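Side-chain contacts in beta-N-acetylhexosaminidase (Streptomyces plicatus, PDB 1JAK), which hydrolyses terminal beta-linked N-acetylhexosamine residues by substrate-assisted catalysis, as a glycoside hydrolase of family 20: residues E266-C269 with A273-L276; V247-D252 with A307-R312; A39-T44 with A107-T112; V60-A65 with L76-H81. One frame throughout, in Å; residues are numbered along the deposited sequence.

Interaction 1. Residues E266-C269 with A273-L276; sequences ELNC and APPL
Asn268 meets Ala273 and Pro274 across a bend in the long excursion between helix 258-263 and helix 292-307, part of the connection that follows strand 246-250 in the alpha/beta barrel of the catalytic domain. Hydrogen bonding fixes the asparagine rather than joining it to its partners: ND2 donates to the backbone oxygens of Leu261 and Ala265, so the last turn of helix 258-263 and the chain just after it both hold the amide and set its rotation. The side chain reaches these carbonyls with CG beside its own backbone N (chi1 -61°). A disulfide adds a covalent tie next door, where Cys269 is bonded to Cys288. Van der Waals contact does the rest. Asn268 ND2 lies 3.5 Å from Ala273 CA, while the methyl of Ala273 stands farther off and rests on Ala265. The ring of Pro274 approaches the amide from the opposite direction and also touches Asn258 and Leu261 of the helix. With ND2 turned to the two carbonyls, the other branch of the amide is left to face the proline: Asn268 OD1 is 3.4 Å from Pro274 CG and only 3.1 Å from Pro274 CD, the ring carbon bonded to the proline N.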
loop_
_atom_site.group_PDB
_atom_site.type_symbol
_atom_site.label_atom_id
_atom_site.label_comp_id
_atom_site.label_asym_id
_atom_site.label_seq_id
_atom_site.Cartn_x
_atom_site.Cartn_y
_atom_site.Cartn_z
ATOM N N GLU A 266 -24.379 14.248 -20.678
ATOM C CA GLU A 266 -23.639 15.372 -21.253
ATOM C C GLU A 266 -22.127 15.188 -21.386
ATOM O O GLU A 266 -21.491 15.827 -22.229
ATOM C CB GLU A 266 -23.932 16.644 -20.452
ATOM C CG GLU A 266 -23.496 16.573 -19.003
ATOM C CD GLU A 266 -24.122 17.659 -18.155
ATOM O OE1 GLU A 266 -23.828 18.852 -18.394
ATOM O OE2 GLU A 266 -24.914 17.317 -17.250
ATOM N N LEU A 267 -21.546 14.319 -20.564
ATOM C CA LEU A 267 -20.105 14.086 -20.611
ATOM C C LEU A 267 -19.688 13.227 -21.798
ATOM O O LEU A 267 -18.507 13.153 -22.137
ATOM C CB LEU A 267 -19.640 13.399 -19.325
ATOM C CG LEU A 267 -19.859 14.149 -18.016
ATOM C CD1 LEU A 267 -19.431 13.266 -16.853
ATOM C CD2 LEU A 267 -19.066 15.444 -18.034
ATOM N N ASN A 268 -20.662 12.582 -22.427
ATOM C CA ASN A 268 -20.392 11.693 -23.550
ATOM C C ASN A 268 -20.322 12.403 -24.890
ATOM O O ASN A 268 -21.095 13.318 -25.162
ATOM C CB ASN A 268 -21.460 10.605 -23.581
ATOM C CG ASN A 268 -21.461 9.773 -22.317
ATOM O OD1 ASN A 268 -20.688 8.824 -22.189
ATOM N ND2 ASN A 268 -22.313 10.141 -21.363
ATOM N N CYS A 269 -19.389 11.973 -25.732
ATOM C CA CYS A 269 -19.223 12.595 -27.036
ATOM C C CYS A 269 -20.512 12.618 -27.858
ATOM O O CYS A 269 -20.753 13.567 -28.602
ATOM C CB CYS A 269 -18.121 11.890 -27.821
ATOM S SG CYS A 269 -16.407 12.318 -27.364
ATOM N N ALA A 273 -25.740 8.666 -22.317
ATOM C CA ALA A 273 -25.086 7.969 -21.221
ATOM C C ALA A 273 -25.016 6.475 -21.514
ATOM O O ALA A 273 -26.024 5.857 -21.868
ATOM C CB ALA A 273 -25.850 8.209 -19.924
ATOM N N PRO A 274 -23.820 5.877 -21.397
ATOM C CA PRO A 274 -23.690 4.439 -21.655
ATOM C C PRO A 274 -24.321 3.729 -20.462
ATOM O O PRO A 274 -24.565 4.348 -19.428
ATOM C CB PRO A 274 -22.175 4.219 -21.689
ATOM C CG PRO A 274 -21.604 5.580 -21.968
ATOM C CD PRO A 274 -22.501 6.491 -21.175
ATOM N N PRO A 275 -24.603 2.427 -20.586
ATOM C CA PRO A 275 -25.201 1.737 -19.439
ATOM C C PRO A 275 -24.148 1.584 -18.343
ATOM O O PRO A 275 -22.955 1.778 -18.591
ATOM C CB PRO A 275 -25.587 0.370 -20.009
ATOM C CG PRO A 275 -25.664 0.595 -21.500
ATOM C CD PRO A 275 -24.538 1.549 -21.766
ATOM N N LEU A 276 -24.587 1.255 -17.133
ATOM C CA LEU A 276 -23.644 1.008 -16.051
ATOM C C LEU A 276 -22.908 -0.243 -16.523
ATOM O O LEU A 276 -23.518 -1.115 -17.146
ATOM C CB LEU A 276 -24.394 0.729 -14.747
ATOM C CG LEU A 276 -25.054 1.958 -14.118
ATOM C CD1 LEU A 276 -26.039 1.530 -13.039
ATOM C CD2 LEU A 276 -23.981 2.865 -13.540
#

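Interaction 2. Residues V247-D252 with A307-R312; sequences VVPEID and ALTPGR
Thr309 and Pro249 carry most of this buried contact, their side chains reaching toward each other tip to tip. Pro249 CG touches Thr309 OG1 at 3.5 Å, and Pro249 CD lies 3.9 Å from Thr309 CG2. The threonine hydroxyl sits beside its own backbone N (chi1 -58°) and is hydrogen-bonded to Leu305 O in the last turns of helix 292-307; it therefore borders the proline ring with its polar need already met, and the methyl is left to pack. An alanine in place of Pro249 would probably open a gap against Thr309 and leave its methyl and hydroxyl without the ring they rest on. Val247 adds its backbone: the carbonyl O lies 4.1 Å from Thr309 CG2 and accepts from a water at 2.8 Å, which in turn accepts from Gly311 N at 3.0 Å. A side-chain carbon on Gly311 would press tightly on Val247 O. The contact thus seats the loop between helix 292-307 and strand 313-315 on the outer side of barrel strand 246-250. There Pro249 also packs on Tyr233 of helix 230-242 and on Leu305, while its backbone bonds to His315 of the adjoining strand 313-315.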
loop_
_atom_site.group_PDB
_atom_site.type_symbol
_atom_site.label_atom_id
_atom_site.label_comp_id
_atom_site.label_asym_id
_atom_site.label_seq_id
_atom_site.Cartn_x
_atom_site.Cartn_y
_atom_site.Cartn_z
ATOM N N VAL A 247 -2.627 8.656 2.323
ATOM C CA VAL A 247 -3.579 8.221 1.306
ATOM C C VAL A 247 -3.410 8.982 0.000
ATOM O O VAL A 247 -3.410 10.213 -0.019
ATOM C CB VAL A 247 -5.040 8.380 1.799
ATOM C CG1 VAL A 247 -6.018 8.016 0.683
ATOM C CG2 VAL A 247 -5.275 7.477 3.007
ATOM N N VAL A 248 -3.250 8.224 -1.081
ATOM C CA VAL A 248 -3.097 8.765 -2.423
ATOM C C VAL A 248 -4.352 8.350 -3.185
ATOM O O VAL A 248 -4.470 7.208 -3.635
ATOM C CB VAL A 248 -1.856 8.177 -3.123
ATOM C CG1 VAL A 248 -1.738 8.734 -4.536
ATOM C CG2 VAL A 248 -0.606 8.511 -2.318
ATOM N N PRO A 249 -5.318 9.268 -3.318
ATOM C CA PRO A 249 -6.555 8.948 -4.030
ATOM C C PRO A 249 -6.375 9.041 -5.535
ATOM O O PRO A 249 -5.591 9.854 -6.019
ATOM C CB PRO A 249 -7.517 10.005 -3.515
ATOM C CG PRO A 249 -6.618 11.217 -3.454
ATOM C CD PRO A 249 -5.353 10.654 -2.811
ATOM N N GLU A 250 -7.102 8.204 -6.268
ATOM C CA GLU A 250 -7.034 8.229 -7.723
ATOM C C GLU A 250 -8.414 8.316 -8.356
ATOM O O GLU A 250 -9.321 7.558 -8.005
ATOM C CB GLU A 250 -6.348 6.971 -8.283
ATOM C CG GLU A 250 -6.186 7.004 -9.824
ATOM C CD GLU A 250 -5.825 5.655 -10.435
ATOM O OE1 GLU A 250 -5.376 4.757 -9.695
ATOM O OE2 GLU A 250 -5.980 5.499 -11.670
ATOM N N ILE A 251 -8.560 9.267 -9.273
ATOM C CA ILE A 251 -9.772 9.428 -10.064
ATOM C C ILE A 251 -9.184 9.278 -11.464
ATOM O O ILE A 251 -8.516 10.181 -11.973
ATOM C CB ILE A 251 -10.411 10.819 -9.910
ATOM C CG1 ILE A 251 -10.967 10.981 -8.492
ATOM C CG2 ILE A 251 -11.533 10.986 -10.940
ATOM C CD1 ILE A 251 -12.046 9.979 -8.132
ATOM N N ASP A 252 -9.405 8.115 -12.066
ATOM C CA ASP A 252 -8.849 7.812 -13.382
ATOM C C ASP A 252 -9.472 8.618 -14.522
ATOM O O ASP A 252 -10.693 8.723 -14.624
ATOM C CB ASP A 252 -9.012 6.314 -13.663
ATOM C CG ASP A 252 -7.913 5.759 -14.547
ATOM O OD1 ASP A 252 -7.311 6.535 -15.319
ATOM O OD2 ASP A 252 -7.660 4.533 -14.478
ATOM N N ALA A 307 -9.731 18.704 -1.410
ATOM C CA ALA A 307 -10.179 19.235 -0.128
ATOM C C ALA A 307 -10.231 18.162 0.957
ATOM O O ALA A 307 -10.082 18.461 2.140
ATOM C CB ALA A 307 -11.553 19.880 -0.285
ATOM N N LEU A 308 -10.433 16.913 0.549
ATOM C CA LEU A 308 -10.518 15.795 1.488
ATOM C C LEU A 308 -9.185 15.070 1.630
ATOM O O LEU A 308 -9.068 14.118 2.400
ATOM C CB LEU A 308 -11.563 14.790 0.997
ATOM C CG LEU A 308 -12.989 15.298 0.774
ATOM C CD1 LEU A 308 -13.771 14.261 -0.011
ATOM C CD2 LEU A 308 -13.654 15.587 2.113
ATOM N N THR A 309 -8.182 15.535 0.898
ATOM C CA THR A 309 -6.877 14.889 0.896
ATOM C C THR A 309 -5.755 15.680 1.567
ATOM O O THR A 309 -5.193 16.602 0.977
ATOM C CB THR A 309 -6.471 14.571 -0.557
ATOM O OG1 THR A 309 -7.480 13.741 -1.151
ATOM C CG2 THR A 309 -5.127 13.861 -0.611
ATOM N N PRO A 310 -5.410 15.321 2.815
ATOM C CA PRO A 310 -4.337 16.033 3.515
ATOM C C PRO A 310 -2.972 15.653 2.952
ATOM O O PRO A 310 -1.987 16.368 3.153
ATOM C CB PRO A 310 -4.520 15.589 4.965
ATOM C CG PRO A 310 -5.052 14.195 4.818
ATOM C CD PRO A 310 -6.061 14.341 3.702
ATOM N N GLY A 311 -2.928 14.526 2.244
ATOM C CA GLY A 311 -1.691 14.054 1.644
ATOM C C GLY A 311 -1.199 14.981 0.547
ATOM O O GLY A 311 -1.931 15.851 0.088
ATOM N N ARG A 312 0.040 14.778 0.114
ATOM C CA ARG A 312 0.658 15.622 -0.909
ATOM C C ARG A 312 0.299 15.298 -2.349
ATOM O O ARG A 312 0.446 16.149 -3.233
ATOM C CB ARG A 312 2.181 15.532 -0.791
ATOM C CG ARG A 312 2.753 16.043 0.515
ATOM C CD ARG A 312 4.176 15.544 0.698
ATOM N NE ARG A 312 4.216 14.121 1.029
ATOM C CZ ARG A 312 5.335 13.423 1.188
ATOM N NH1 ARG A 312 6.515 14.016 1.041
ATOM N NH2 ARG A 312 5.280 12.136 1.508
HETATM O O HOH W 1 -4.478 12.004 1.863
#

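Interaction 3. Residues A39-T44 with A107-T112; sequences APYRIT and AGVTIT
The ring of Tyr41 has the backbone of Gly108 and Val109 over one face. Val109 N stands above the ring centre, 4.1 Å from the plane, and Gly108 C lies nearer the rim, so the peptide between these two residues is laid across the aromatic surface. Gly108 CA comes in closest, 3.3 Å from Tyr41 CD1 and 3.5 Å from Tyr41 CE1. On the same side of the plane, but displaced beyond the start of the ring, a methyl of Val109 packs at the CB end: Val109 CG2 is 3.5 Å from Tyr41 CD2 and 3.7 Å from Tyr41 CB. The two side chains cross at about a right angle. Tyr41 swings its ring over the glycine by setting CG anti to the backbone N (chi1 173°), whereas Val109 turns CG1 that way and offers CG2, the branch beside its own nitrogen. At the other extremity of the ring, Tyr41 OH is hydrogen-bonded to Thr47 OG1, which anchors the far end of the phenol. Gly108 adopts a backbone shape (phi 125°, psi -179°) in which a side chain would jam against the carbonyl O of Ala107. The contact belongs to the mixed sheet of the family 20 domain 2 region. Strands 41-42 and 108-113 are not paired here: Tyr41 bonds through its backbone to Val146 of strand 145-153, and Val109 to Gly85 and Arg87 around the start of strand 86-90. Strand 100-105 touches both partners through Ser104, and Val146 also packs on Val109.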
loop_
_atom_site.group_PDB
_atom_site.type_symbol
_atom_site.label_atom_id
_atom_site.label_comp_id
_atom_site.label_asym_id
_atom_site.label_seq_id
_atom_site.Cartn_x
_atom_site.Cartn_y
_atom_site.Cartn_z
ATOM N N ALA A 39 21.048 -12.135 26.194
ATOM C CA ALA A 39 19.796 -12.813 26.484
ATOM C C ALA A 39 18.625 -12.001 25.946
ATOM O O ALA A 39 18.731 -10.795 25.748
ATOM C CB ALA A 39 19.649 -13.013 27.985
ATOM N N PRO A 40 17.486 -12.659 25.711
ATOM C CA PRO A 40 16.305 -11.970 25.191
ATOM C C PRO A 40 15.530 -11.253 26.283
ATOM O O PRO A 40 15.860 -11.354 27.469
ATOM C CB PRO A 40 15.494 -13.109 24.601
ATOM C CG PRO A 40 15.732 -14.198 25.606
ATOM C CD PRO A 40 17.232 -14.106 25.833
ATOM N N TYR A 41 14.509 -10.512 25.871
ATOM C CA TYR A 41 13.640 -9.839 26.817
ATOM C C TYR A 41 12.405 -10.717 26.862
ATOM O O TYR A 41 12.083 -11.398 25.883
ATOM C CB TYR A 41 13.235 -8.443 26.338
ATOM C CG TYR A 41 12.200 -7.798 27.242
ATOM C CD1 TYR A 41 12.489 -7.534 28.583
ATOM C CD2 TYR A 41 10.926 -7.484 26.770
ATOM C CE1 TYR A 41 11.534 -6.975 29.432
ATOM C CE2 TYR A 41 9.962 -6.924 27.612
ATOM C CZ TYR A 41 10.273 -6.674 28.941
ATOM O OH TYR A 41 9.327 -6.131 29.784
ATOM N N ARG A 42 11.713 -10.711 27.991
ATOM C CA ARG A 42 10.511 -11.508 28.127
ATOM C C ARG A 42 9.423 -10.618 28.700
ATOM O O ARG A 42 9.574 -10.076 29.794
ATOM C CB ARG A 42 10.759 -12.682 29.075
ATOM C CG ARG A 42 9.664 -13.731 29.077
ATOM C CD ARG A 42 9.770 -14.591 30.325
ATOM N NE ARG A 42 9.076 -15.867 30.193
ATOM C CZ ARG A 42 9.665 -17.002 29.833
ATOM N NH1 ARG A 42 10.966 -17.025 29.564
ATOM N NH2 ARG A 42 8.957 -18.121 29.754
ATOM N N ILE A 43 8.339 -10.440 27.955
ATOM C CA ILE A 43 7.243 -9.621 28.452
ATOM C C ILE A 43 6.510 -10.446 29.504
ATOM O O ILE A 43 6.173 -11.608 29.259
ATOM C CB ILE A 43 6.237 -9.263 27.333
ATOM C CG1 ILE A 43 6.959 -8.572 26.174
ATOM C CG2 ILE A 43 5.148 -8.355 27.890
ATOM C CD1 ILE A 43 6.037 -8.185 25.025
ATOM N N THR A 44 6.290 -9.864 30.680
ATOM C CA THR A 44 5.566 -10.558 31.740
ATOM C C THR A 44 4.335 -9.735 32.116
ATOM O O THR A 44 4.199 -8.587 31.695
ATOM C CB THR A 44 6.461 -10.820 32.982
ATOM O OG1 THR A 44 7.001 -9.591 33.472
ATOM C CG2 THR A 44 7.602 -11.765 32.617
ATOM N N ALA A 107 16.986 -6.201 30.437
ATOM C CA ALA A 107 16.629 -4.894 30.978
ATOM C C ALA A 107 15.405 -4.293 30.294
ATOM O O ALA A 107 14.887 -3.262 30.730
ATOM C CB ALA A 107 17.813 -3.940 30.862
ATOM N N GLY A 108 14.951 -4.940 29.225
ATOM C CA GLY A 108 13.783 -4.459 28.509
ATOM C C GLY A 108 14.007 -4.225 27.025
ATOM O O GLY A 108 15.093 -4.469 26.493
ATOM N N VAL A 109 12.958 -3.771 26.351
ATOM C CA VAL A 109 13.038 -3.472 24.927
ATOM C C VAL A 109 12.852 -1.974 24.771
ATOM O O VAL A 109 11.909 -1.397 25.315
ATOM C CB VAL A 109 11.939 -4.198 24.118
ATOM C CG1 VAL A 109 11.899 -3.660 22.691
ATOM C CG2 VAL A 109 12.216 -5.692 24.094
ATOM N N THR A 110 13.766 -1.343 24.046
ATOM C CA THR A 110 13.681 0.087 23.818
ATOM C C THR A 110 13.700 0.385 22.329
ATOM O O THR A 110 14.593 -0.060 21.609
ATOM C CB THR A 110 14.851 0.840 24.474
ATOM O OG1 THR A 110 14.823 0.626 25.890
ATOM C CG2 THR A 110 14.748 2.334 24.191
ATOM N N ILE A 111 12.694 1.124 21.877
ATOM C CA ILE A 111 12.605 1.523 20.480
ATOM C C ILE A 111 12.824 3.027 20.469
ATOM O O ILE A 111 12.070 3.778 21.088
ATOM C CB ILE A 111 11.224 1.196 19.883
ATOM C CG1 ILE A 111 11.024 -0.322 19.852
ATOM C CG2 ILE A 111 11.112 1.776 18.470
ATOM C CD1 ILE A 111 9.647 -0.757 19.385
ATOM N N THR A 112 13.874 3.459 19.779
ATOM C CA THR A 112 14.209 4.873 19.701
ATOM C C THR A 112 14.089 5.374 18.266
ATOM O O THR A 112 14.499 4.692 17.331
ATOM C CB THR A 112 15.653 5.119 20.186
ATOM O OG1 THR A 112 15.810 4.595 21.512
ATOM C CG2 THR A 112 15.964 6.608 20.193
#

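Interaction 4. Residues V60-A65 with L76-H81; sequences VGDYLA and LPVTAH
Within a beta-alpha-beta unit made of strand 49-50, helix 55-72 and strand 78-79, Gly61, Asp62 and Ala65 of the helix meet Val78 of the returning strand and Leu76 just before it. Val78 is the centre of the contact and points both methyls at the helix. Its CG2, the branch beside the backbone N, touches Gly61 O at 3.6 Å and Ala65 CB at 4.0 Å; its CG1, anti to that nitrogen (chi1 178°), lies 4.1 Å from Gly61 CA. The lack of a side chain at Gly61 is what allows this approach, since a carbon there would clash with CG1. Gly61 O itself is used inside the helix, accepting from Ala65 N. Asp62 crosses the valine at about a right angle, and its carboxylate oxygen OD1 borders the isopropyl group, 3.5 Å from Val78 CG2. An alanine in place of Val78 would probably open a gap over Gly61 and Ala65 and leave the Asp62 carboxylate freer to turn. One helical turn on from Gly61, Ala65 CB packs 3.7 Å from Leu76 O and 4.4 Å from Leu76 CB. Leu76 O has a hydrogen bond from Arg69 NH2, farther along the same helix. At the end of the strand, Thr79 OG1 accepts from His81 N (3.0 Å), an ST turn. Strand 78-79 runs parallel to strand 49-50 and bonds to Ile49 and Val51; the helix between them packs its small residues Gly61 and Ala65 on Val78, the helix-on-strand packing of a beta-alpha-beta crossover.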
loop_
_atom_site.group_PDB
_atom_site.type_symbol
_atom_site.label_atom_id
_atom_site.label_comp_id
_atom_site.label_asym_id
_atom_site.label_seq_id
_atom_site.Cartn_x
_atom_site.Cartn_y
_atom_site.Cartn_z
ATOM N N VAL A 60 1.367 5.885 19.800
ATOM C CA VAL A 60 2.050 4.680 19.351
ATOM C C VAL A 60 2.030 3.653 20.478
ATOM O O VAL A 60 1.932 2.448 20.237
ATOM C CB VAL A 60 3.514 4.967 18.958
ATOM C CG1 VAL A 60 4.170 3.691 18.440
ATOM C CG2 VAL A 60 3.563 6.062 17.899
ATOM N N GLY A 61 2.125 4.141 21.712
ATOM C CA GLY A 61 2.097 3.252 22.858
ATOM C C GLY A 61 0.759 2.540 22.948
ATOM O O GLY A 61 0.705 1.326 23.160
ATOM N N ASP A 62 -0.329 3.290 22.784
ATOM C CA ASP A 62 -1.661 2.698 22.844
ATOM C C ASP A 62 -1.839 1.698 21.708
ATOM O O ASP A 62 -2.483 0.664 21.876
ATOM C CB ASP A 62 -2.753 3.770 22.743
ATOM C CG ASP A 62 -2.775 4.707 23.934
ATOM O OD1 ASP A 62 -2.441 4.267 25.053
ATOM O OD2 ASP A 62 -3.147 5.885 23.749
ATOM N N TYR A 63 -1.277 2.018 20.546
ATOM C CA TYR A 63 -1.369 1.135 19.387
ATOM C C TYR A 63 -0.717 -0.208 19.708
ATOM O O TYR A 63 -1.267 -1.273 19.412
ATOM C CB TYR A 63 -0.663 1.770 18.188
ATOM C CG TYR A 63 -0.530 0.848 17.000
ATOM C CD1 TYR A 63 -1.606 0.616 16.143
ATOM C CD2 TYR A 63 0.676 0.193 16.736
ATOM C CE1 TYR A 63 -1.482 -0.245 15.052
ATOM C CE2 TYR A 63 0.806 -0.669 15.656
ATOM C CZ TYR A 63 -0.273 -0.883 14.818
ATOM O OH TYR A 63 -0.139 -1.730 13.745
ATOM N N LEU A 64 0.462 -0.147 20.314
ATOM C CA LEU A 64 1.193 -1.351 20.682
ATOM C C LEU A 64 0.435 -2.155 21.737
ATOM O O LEU A 64 0.291 -3.373 21.614
ATOM C CB LEU A 64 2.581 -0.983 21.212
ATOM C CG LEU A 64 3.391 -2.141 21.812
ATOM C CD1 LEU A 64 3.611 -3.220 20.758
ATOM C CD2 LEU A 64 4.721 -1.621 22.332
ATOM N N ALA A 65 -0.040 -1.473 22.776
ATOM C CA ALA A 65 -0.779 -2.147 23.838
ATOM C C ALA A 65 -1.975 -2.892 23.254
ATOM O O ALA A 65 -2.232 -4.044 23.609
ATOM C CB ALA A 65 -1.246 -1.135 24.880
ATOM N N LEU A 76 -0.801 -4.087 30.386
ATOM C CA LEU A 76 0.065 -3.277 29.532
ATOM C C LEU A 76 -0.305 -1.799 29.537
ATOM O O LEU A 76 -0.645 -1.226 28.502
ATOM C CB LEU A 76 0.028 -3.811 28.098
ATOM C CG LEU A 76 0.644 -5.200 27.912
ATOM C CD1 LEU A 76 0.271 -5.746 26.545
ATOM C CD2 LEU A 76 2.153 -5.115 28.074
ATOM N N PRO A 77 -0.234 -1.154 30.710
ATOM C CA PRO A 77 -0.575 0.268 30.789
ATOM C C PRO A 77 0.442 1.124 30.038
ATOM O O PRO A 77 1.626 0.792 29.991
ATOM C CB PRO A 77 -0.557 0.536 32.289
ATOM C CG PRO A 77 0.543 -0.365 32.760
ATOM C CD PRO A 77 0.266 -1.650 32.005
ATOM N N VAL A 78 -0.034 2.212 29.440
ATOM C CA VAL A 78 0.829 3.136 28.707
ATOM C C VAL A 78 0.997 4.362 29.604
ATOM O O VAL A 78 0.023 5.034 29.940
ATOM C CB VAL A 78 0.195 3.541 27.360
ATOM C CG1 VAL A 78 1.085 4.549 26.635
ATOM C CG2 VAL A 78 -0.001 2.302 26.502
ATOM N N THR A 79 2.237 4.639 29.988
ATOM C CA THR A 79 2.533 5.745 30.890
ATOM C C THR A 79 3.735 6.579 30.463
ATOM O O THR A 79 4.621 6.100 29.757
ATOM C CB THR A 79 2.794 5.202 32.313
ATOM O OG1 THR A 79 3.264 6.256 33.158
ATOM C CG2 THR A 79 3.833 4.085 32.269
ATOM N N ALA A 80 3.758 7.832 30.912
ATOM C CA ALA A 80 4.849 8.747 30.600
ATOM C C ALA A 80 5.767 8.916 31.811
ATOM O O ALA A 80 6.495 9.903 31.918
ATOM C CB ALA A 80 4.290 10.099 30.171
ATOM N N HIS A 81 5.722 7.950 32.724
ATOM C CA HIS A 81 6.559 7.987 33.920
ATOM C C HIS A 81 7.037 6.583 34.285
ATOM O O HIS A 81 6.401 5.592 33.927
ATOM C CB HIS A 81 5.787 8.592 35.096
ATOM C CG HIS A 81 5.247 9.961 34.822
ATOM N ND1 HIS A 81 3.968 10.178 34.358
ATOM C CD2 HIS A 81 5.825 11.183 34.915
ATOM C CE1 HIS A 81 3.781 11.474 34.176
ATOM N NE2 HIS A 81 4.892 12.106 34.506
#

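In the fold
Along the chain, interaction 3 opens first and interaction 4 falls wholly between its two segments; interaction 2 follows, with interaction 1 between its own. The first pair belongs to the family 20 domain 2 region, with centres about 15 Å apart, and both contacts reach the same mixed sheet. The second pair lies in the catalytic barrel, its centres about 25 Å apart: interaction 2 is beside strands 246-250 and 313-315, and interaction 1 in the long excursion joining them, near the periphery. Centres of interactions 1 and 3 are about 61 Å apart, on opposite sides of the molecule. The contacts thus fall in two separate regions of the molecule, of which the barrel holds the inhibitor pocket.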